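PDB 1I5P: pesticidal crystal protein Cry2Aa, which promotes colloid-osmotic lysis by binding to midgut epithelial cells of dipteran and lepidopteran larvae. Local coordinates for residues L369-G381 and W393-C406. Sequence-based numbering, arbitrary orientation.
Sequences LSTPFVRSWLDSG and WQTESFQTTLSLRC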
loop_
_atom_site.group_PDB
_atom_site.type_symbol
_atom_site.label_atom_id
_atom_site.label_comp_id
_atom_site.label_asym_id
_atom_site.label_seq_id
_atom_site.Cartn_x
_atom_site.Cartn_y
_atom_site.Cartn_z
ATOM N N LEU A 369 14.998 12.730 -3.056
ATOM C CA LEU A 369 14.935 11.796 -1.935
ATOM C C LEU A 369 15.061 12.560 -0.620
ATOM O O LEU A 369 14.638 12.080 0.437
ATOM C CB LEU A 369 16.043 10.742 -2.026
ATOM C CG LEU A 369 15.955 9.722 -3.166
ATOM C CD1 LEU A 369 17.079 8.710 -3.025
ATOM C CD2 LEU A 369 14.594 9.016 -3.137
ATOM N N SER A 370 15.645 13.755 -0.685
ATOM C CA SER A 370 15.806 14.570 0.515
ATOM C C SER A 370 14.496 15.270 0.881
ATOM O O SER A 370 14.132 15.336 2.052
ATOM C CB SER A 370 16.912 15.610 0.315
ATOM O OG SER A 370 16.475 16.655 -0.538
ATOM N N THR A 371 13.793 15.795 -0.119
ATOM C CA THR A 371 12.515 16.471 0.126
ATOM C C THR A 371 11.473 15.984 -0.866
ATOM O O THR A 371 11.063 16.709 -1.772
ATOM C CB THR A 371 12.641 18.005 0.004
ATOM O OG1 THR A 371 12.950 18.361 -1.347
ATOM C CG2 THR A 371 13.733 18.527 0.927
ATOM N N PRO A 372 11.034 14.731 -0.711
ATOM C CA PRO A 372 10.033 14.161 -1.610
ATOM C C PRO A 372 8.668 14.823 -1.468
ATOM O O PRO A 372 8.392 15.509 -0.480
ATOM C CB PRO A 372 9.983 12.702 -1.179
ATOM C CG PRO A 372 10.201 12.817 0.307
ATOM C CD PRO A 372 11.375 13.777 0.357
ATOM N N PHE A 373 7.818 14.609 -2.463
ATOM C CA PHE A 373 6.464 15.142 -2.443
ATOM C C PHE A 373 5.678 14.275 -1.462
ATOM O O PHE A 373 5.924 13.068 -1.374
ATOM C CB PHE A 373 5.831 15.034 -3.831
ATOM C CG PHE A 373 6.370 16.018 -4.829
ATOM C CD1 PHE A 373 7.067 15.580 -5.947
ATOM C CD2 PHE A 373 6.155 17.385 -4.664
ATOM C CE1 PHE A 373 7.541 16.487 -6.890
ATOM C CE2 PHE A 373 6.623 18.301 -5.600
ATOM C CZ PHE A 373 7.317 17.854 -6.715
ATOM N N VAL A 374 4.749 14.876 -0.719
ATOM C CA VAL A 374 3.931 14.118 0.227
ATOM C C VAL A 374 2.453 14.505 0.166
ATOM O O VAL A 374 1.579 13.718 0.549
ATOM C CB VAL A 374 4.439 14.287 1.695
ATOM C CG1 VAL A 374 5.788 13.603 1.858
ATOM C CG2 VAL A 374 4.554 15.767 2.064
ATOM N N ARG A 375 2.170 15.699 -0.345
ATOM C CA ARG A 375 0.795 16.174 -0.406
ATOM C C ARG A 375 0.442 16.744 -1.779
ATOM O O ARG A 375 1.260 17.426 -2.403
ATOM C CB ARG A 375 0.599 17.237 0.681
ATOM C CG ARG A 375 -0.827 17.699 0.905
ATOM C CD ARG A 375 -0.867 18.754 2.005
ATOM N NE ARG A 375 -0.526 18.233 3.333
ATOM C CZ ARG A 375 -1.414 17.768 4.208
ATOM N NH1 ARG A 375 -2.704 17.750 3.895
ATOM N NH2 ARG A 375 -1.021 17.352 5.411
ATOM N N SER A 376 -0.773 16.463 -2.249
ATOM C CA SER A 376 -1.222 16.966 -3.549
ATOM C C SER A 376 -2.637 17.553 -3.505
ATOM O O SER A 376 -3.437 17.202 -2.639
ATOM C CB SER A 376 -1.193 15.844 -4.584
ATOM O OG SER A 376 -2.145 14.841 -4.262
ATOM N N TRP A 377 -2.918 18.457 -4.441
ATOM C CA TRP A 377 -4.231 19.090 -4.603
ATOM C C TRP A 377 -4.594 18.794 -6.056
ATOM O O TRP A 377 -3.910 19.241 -6.974
ATOM C CB TRP A 377 -4.146 20.602 -4.386
ATOM C CG TRP A 377 -3.901 20.990 -2.961
ATOM C CD1 TRP A 377 -4.836 21.351 -2.037
ATOM C CD2 TRP A 377 -2.635 21.045 -2.295
ATOM N NE1 TRP A 377 -4.233 21.630 -0.835
ATOM C CE2 TRP A 377 -2.884 21.448 -0.965
ATOM C CE3 TRP A 377 -1.316 20.788 -2.693
ATOM C CZ2 TRP A 377 -1.856 21.604 -0.027
ATOM C CZ3 TRP A 377 -0.295 20.944 -1.762
ATOM C CH2 TRP A 377 -0.573 21.347 -0.443
ATOM N N LEU A 378 -5.670 18.044 -6.267
ATOM C CA LEU A 378 -6.061 17.655 -7.613
ATOM C C LEU A 378 -7.485 18.022 -8.011
ATOM O O LEU A 378 -7.921 17.728 -9.129
ATOM C CB LEU A 378 -5.885 16.145 -7.750
ATOM C CG LEU A 378 -4.538 15.598 -7.267
ATOM C CD1 LEU A 378 -4.628 14.088 -7.069
ATOM C CD2 LEU A 378 -3.457 15.956 -8.279
ATOM N N ASP A 379 -8.206 18.660 -7.099
ATOM C CA ASP A 379 -9.594 19.042 -7.346
ATOM C C ASP A 379 -9.758 20.110 -8.418
ATOM O O ASP A 379 -8.843 20.893 -8.690
ATOM C CB ASP A 379 -10.245 19.549 -6.052
ATOM C CG ASP A 379 -10.425 18.454 -5.009
ATOM O OD1 ASP A 379 -10.125 17.275 -5.303
ATOM O OD2 ASP A 379 -10.880 18.776 -3.893
ATOM N N SER A 380 -10.939 20.120 -9.029
ATOM C CA SER A 380 -11.297 21.107 -10.037
ATOM C C SER A 380 -12.581 21.732 -9.513
ATOM O O SER A 380 -13.193 21.204 -8.583
ATOM C CB SER A 380 -11.580 20.442 -11.384
ATOM O OG SER A 380 -12.799 19.722 -11.332
ATOM N N GLY A 381 -12.992 22.844 -10.109
ATOM C CA GLY A 381 -14.210 23.495 -9.674
ATOM C C GLY A 381 -14.553 24.757 -10.446
ATOM O O GLY A 381 -13.801 25.213 -11.312
ATOM N N TRP A 393 -11.569 26.300 -12.670
ATOM C CA TRP A 393 -10.202 26.108 -12.226
ATOM C C TRP A 393 -9.798 24.678 -11.981
ATOM O O TRP A 393 -10.620 23.804 -11.704
ATOM C CB TRP A 393 -9.945 26.899 -10.931
ATOM C CG TRP A 393 -10.985 26.659 -9.869
ATOM C CD1 TRP A 393 -12.130 27.380 -9.670
ATOM C CD2 TRP A 393 -11.003 25.605 -8.893
ATOM N NE1 TRP A 393 -12.857 26.842 -8.634
ATOM C CE2 TRP A 393 -12.190 25.751 -8.139
ATOM C CE3 TRP A 393 -10.135 24.548 -8.585
ATOM C CZ2 TRP A 393 -12.533 24.882 -7.095
ATOM C CZ3 TRP A 393 -10.477 23.681 -7.546
ATOM C CH2 TRP A 393 -11.668 23.856 -6.814
ATOM N N GLN A 394 -8.493 24.470 -12.090
ATOM C CA GLN A 394 -7.857 23.191 -11.831
ATOM C C GLN A 394 -6.799 23.525 -10.780
ATOM O O GLN A 394 -6.544 24.701 -10.507
ATOM C CB GLN A 394 -7.209 22.636 -13.105
ATOM C CG GLN A 394 -8.090 21.642 -13.858
ATOM C CD GLN A 394 -7.422 21.103 -15.109
ATOM O OE1 GLN A 394 -7.522 21.693 -16.182
ATOM N NE2 GLN A 394 -6.732 19.977 -14.976
ATOM N N THR A 395 -6.209 22.506 -10.167
ATOM C CA THR A 395 -5.172 22.722 -9.162
ATOM C C THR A 395 -3.896 22.046 -9.659
ATOM O O THR A 395 -2.993 22.707 -10.167
ATOM C CB THR A 395 -5.578 22.130 -7.786
ATOM O OG1 THR A 395 -6.222 20.863 -7.974
ATOM C CG2 THR A 395 -6.522 23.079 -7.048
ATOM N N GLU A 396 -3.842 20.727 -9.530
ATOM C CA GLU A 396 -2.695 19.956 -9.980
ATOM C C GLU A 396 -1.434 20.509 -9.324
ATOM O O GLU A 396 -0.481 20.880 -10.012
ATOM C CB GLU A 396 -2.564 20.046 -11.506
ATOM C CG GLU A 396 -3.880 19.958 -12.284
ATOM C CD GLU A 396 -4.611 18.631 -12.114
ATOM O OE1 GLU A 396 -3.992 17.653 -11.650
ATOM O OE2 GLU A 396 -5.807 18.563 -12.461
ATOM N N SER A 397 -1.439 20.561 -7.994
ATOM C CA SER A 397 -0.311 21.091 -7.235
ATOM C C SER A 397 0.270 20.051 -6.288
ATOM O O SER A 397 -0.413 19.102 -5.894
ATOM C CB SER A 397 -0.760 22.326 -6.447
ATOM O OG SER A 397 0.264 22.791 -5.592
ATOM N N PHE A 398 1.532 20.229 -5.921
ATOM C CA PHE A 398 2.193 19.287 -5.033
ATOM C C PHE A 398 3.101 20.005 -4.047
ATOM O O PHE A 398 3.639 21.075 -4.340
ATOM C CB PHE A 398 2.999 18.268 -5.850
ATOM C CG PHE A 398 2.188 17.537 -6.887
ATOM C CD1 PHE A 398 1.908 18.131 -8.115
ATOM C CD2 PHE A 398 1.668 16.268 -6.624
ATOM C CE1 PHE A 398 1.125 17.473 -9.068
ATOM C CE2 PHE A 398 0.884 15.606 -7.572
ATOM C CZ PHE A 398 0.611 16.211 -8.794
ATOM N N GLN A 399 3.264 19.408 -2.874
ATOM C CA GLN A 399 4.092 19.994 -1.835
ATOM C C GLN A 399 5.015 18.924 -1.261
ATOM O O GLN A 399 4.622 17.768 -1.099
ATOM C CB GLN A 399 3.190 20.582 -0.750
ATOM C CG GLN A 399 3.894 21.276 0.387
ATOM C CD GLN A 399 2.910 22.021 1.265
ATOM O OE1 GLN A 399 2.286 22.990 0.828
ATOM N NE2 GLN A 399 2.754 21.565 2.500
ATOM N N THR A 400 6.244 19.329 -0.954
ATOM C CA THR A 400 7.266 18.432 -0.425
ATOM C C THR A 400 7.328 18.426 1.097
ATOM O O THR A 400 6.659 19.217 1.755
ATOM C CB THR A 400 8.650 18.837 -0.951
ATOM O OG1 THR A 400 9.039 20.083 -0.359
ATOM C CG2 THR A 400 8.615 19.000 -2.469
ATOM N N THR A 401 8.138 17.521 1.646
ATOM C CA THR A 401 8.322 17.414 3.091
ATOM C C THR A 401 8.678 18.806 3.584
ATOM O O THR A 401 8.444 19.160 4.737
ATOM C CB THR A 401 9.473 16.457 3.437
ATOM O OG1 THR A 401 10.632 16.804 2.667
ATOM C CG2 THR A 401 9.076 15.021 3.132
ATOM N N LEU A 402 9.271 19.581 2.688
ATOM C CA LEU A 402 9.608 20.954 2.980
ATOM C C LEU A 402 8.358 21.627 2.425
ATOM O O LEU A 402 7.854 21.223 1.380
ATOM C CB LEU A 402 10.843 21.373 2.187
ATOM C CG LEU A 402 11.606 22.598 2.689
ATOM C CD1 LEU A 402 12.637 22.994 1.644
ATOM C CD2 LEU A 402 10.641 23.748 2.954
ATOM N N SER A 403 7.844 22.640 3.103
ATOM C CA SER A 403 6.632 23.292 2.625
ATOM C C SER A 403 6.705 23.849 1.202
ATOM O O SER A 403 5.898 24.693 0.823
ATOM C CB SER A 403 6.234 24.391 3.603
ATOM O OG SER A 403 5.988 23.826 4.880
ATOM N N LEU A 404 7.666 23.370 0.417
ATOM C CA LEU A 404 7.817 23.816 -0.963
ATOM C C LEU A 404 6.669 23.288 -1.801
ATOM O O LEU A 404 6.441 22.083 -1.873
ATOM C CB LEU A 404 9.143 23.325 -1.545
ATOM C CG LEU A 404 10.424 24.104 -1.231
ATOM C CD1 LEU A 404 10.884 24.807 -2.493
ATOM C CD2 LEU A 404 10.196 25.103 -0.099
ATOM N N ARG A 405 5.955 24.203 -2.439
ATOM C CA ARG A 405 4.816 23.832 -3.254
ATOM C C ARG A 405 4.914 24.339 -4.686
ATOM O O ARG A 405 5.370 25.444 -4.944
ATOM C CB ARG A 405 3.537 24.378 -2.622
ATOM C CG ARG A 405 2.267 24.059 -3.388
ATOM C CD ARG A 405 1.122 24.812 -2.742
ATOM N NE ARG A 405 1.055 24.515 -1.314
ATOM C CZ ARG A 405 0.333 25.200 -0.437
ATOM N NH1 ARG A 405 -0.391 26.238 -0.830
ATOM N NH2 ARG A 405 0.324 24.834 0.837
ATOM N N CYS A 406 4.497 23.501 -5.619
ATOM C CA CYS A 406 4.480 23.889 -7.002
ATOM C C CYS A 406 3.382 23.106 -7.747
ATOM O O CYS A 406 2.730 22.208 -7.190
ATOM C CB CYS A 406 5.878 23.718 -7.614
ATOM S SG CYS A 406 6.558 22.028 -7.765
HETATM O O HOH W 1 11.502 20.977 -1.389
HETATM O O HOH W 2 -7.298 16.685 -11.360
HETATM O O HOH W 3 -7.472 20.184 -10.971
#
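Strands 373-377 and 397-400 pair antiparallel in a beta sheet of the middle, beta-prism domain, with the N-to-C directions of the two short strand segments 146° apart, and the ladder is broken by two beta bulges. In the classic bulge, Val374 and Arg375 both face Gln399, whose O accepts from Val374 N at 2.9 Å and, at 3.3 Å, from Arg375 N. The second is a G1 bulge, with Glu396 and Ser397 opposite Trp377. Past it the chains stay joined: Thr395 OG1 donates to a lone pair of Asp379 O at 2.7 Å, and Gly381 and Trp393 exchange two backbone bonds.

On the face that carries Ser376 and Phe398, the edge of the Phe398 ring meets the face of the Phe373 ring, centroids 5.8 Å apart, in a T-shaped pair. Cys406 SG, disulfide-bonded to Cys362, lies at the Phe373 edge, while Leu464 of strand 462-469 and Ile426 of strand 422-430 pack on Phe398.

The other face carries Trp377. Arg405 makes an off-centre cation-pi contact with its six-membered ring, guanidinium and ring planes 52° apart. Arg405 NE and NH2 both grip Gln399 OE1 within the guanidinium plane, which should hold the guanidinium in its tilt against the indole. At the far end Trp393 has CG wedged between its backbone N and carbonyl carbon (chi1 50°), folding the indole back over Gly381, whose CA sits 3.6 Å from the centroid of the six-membered ring.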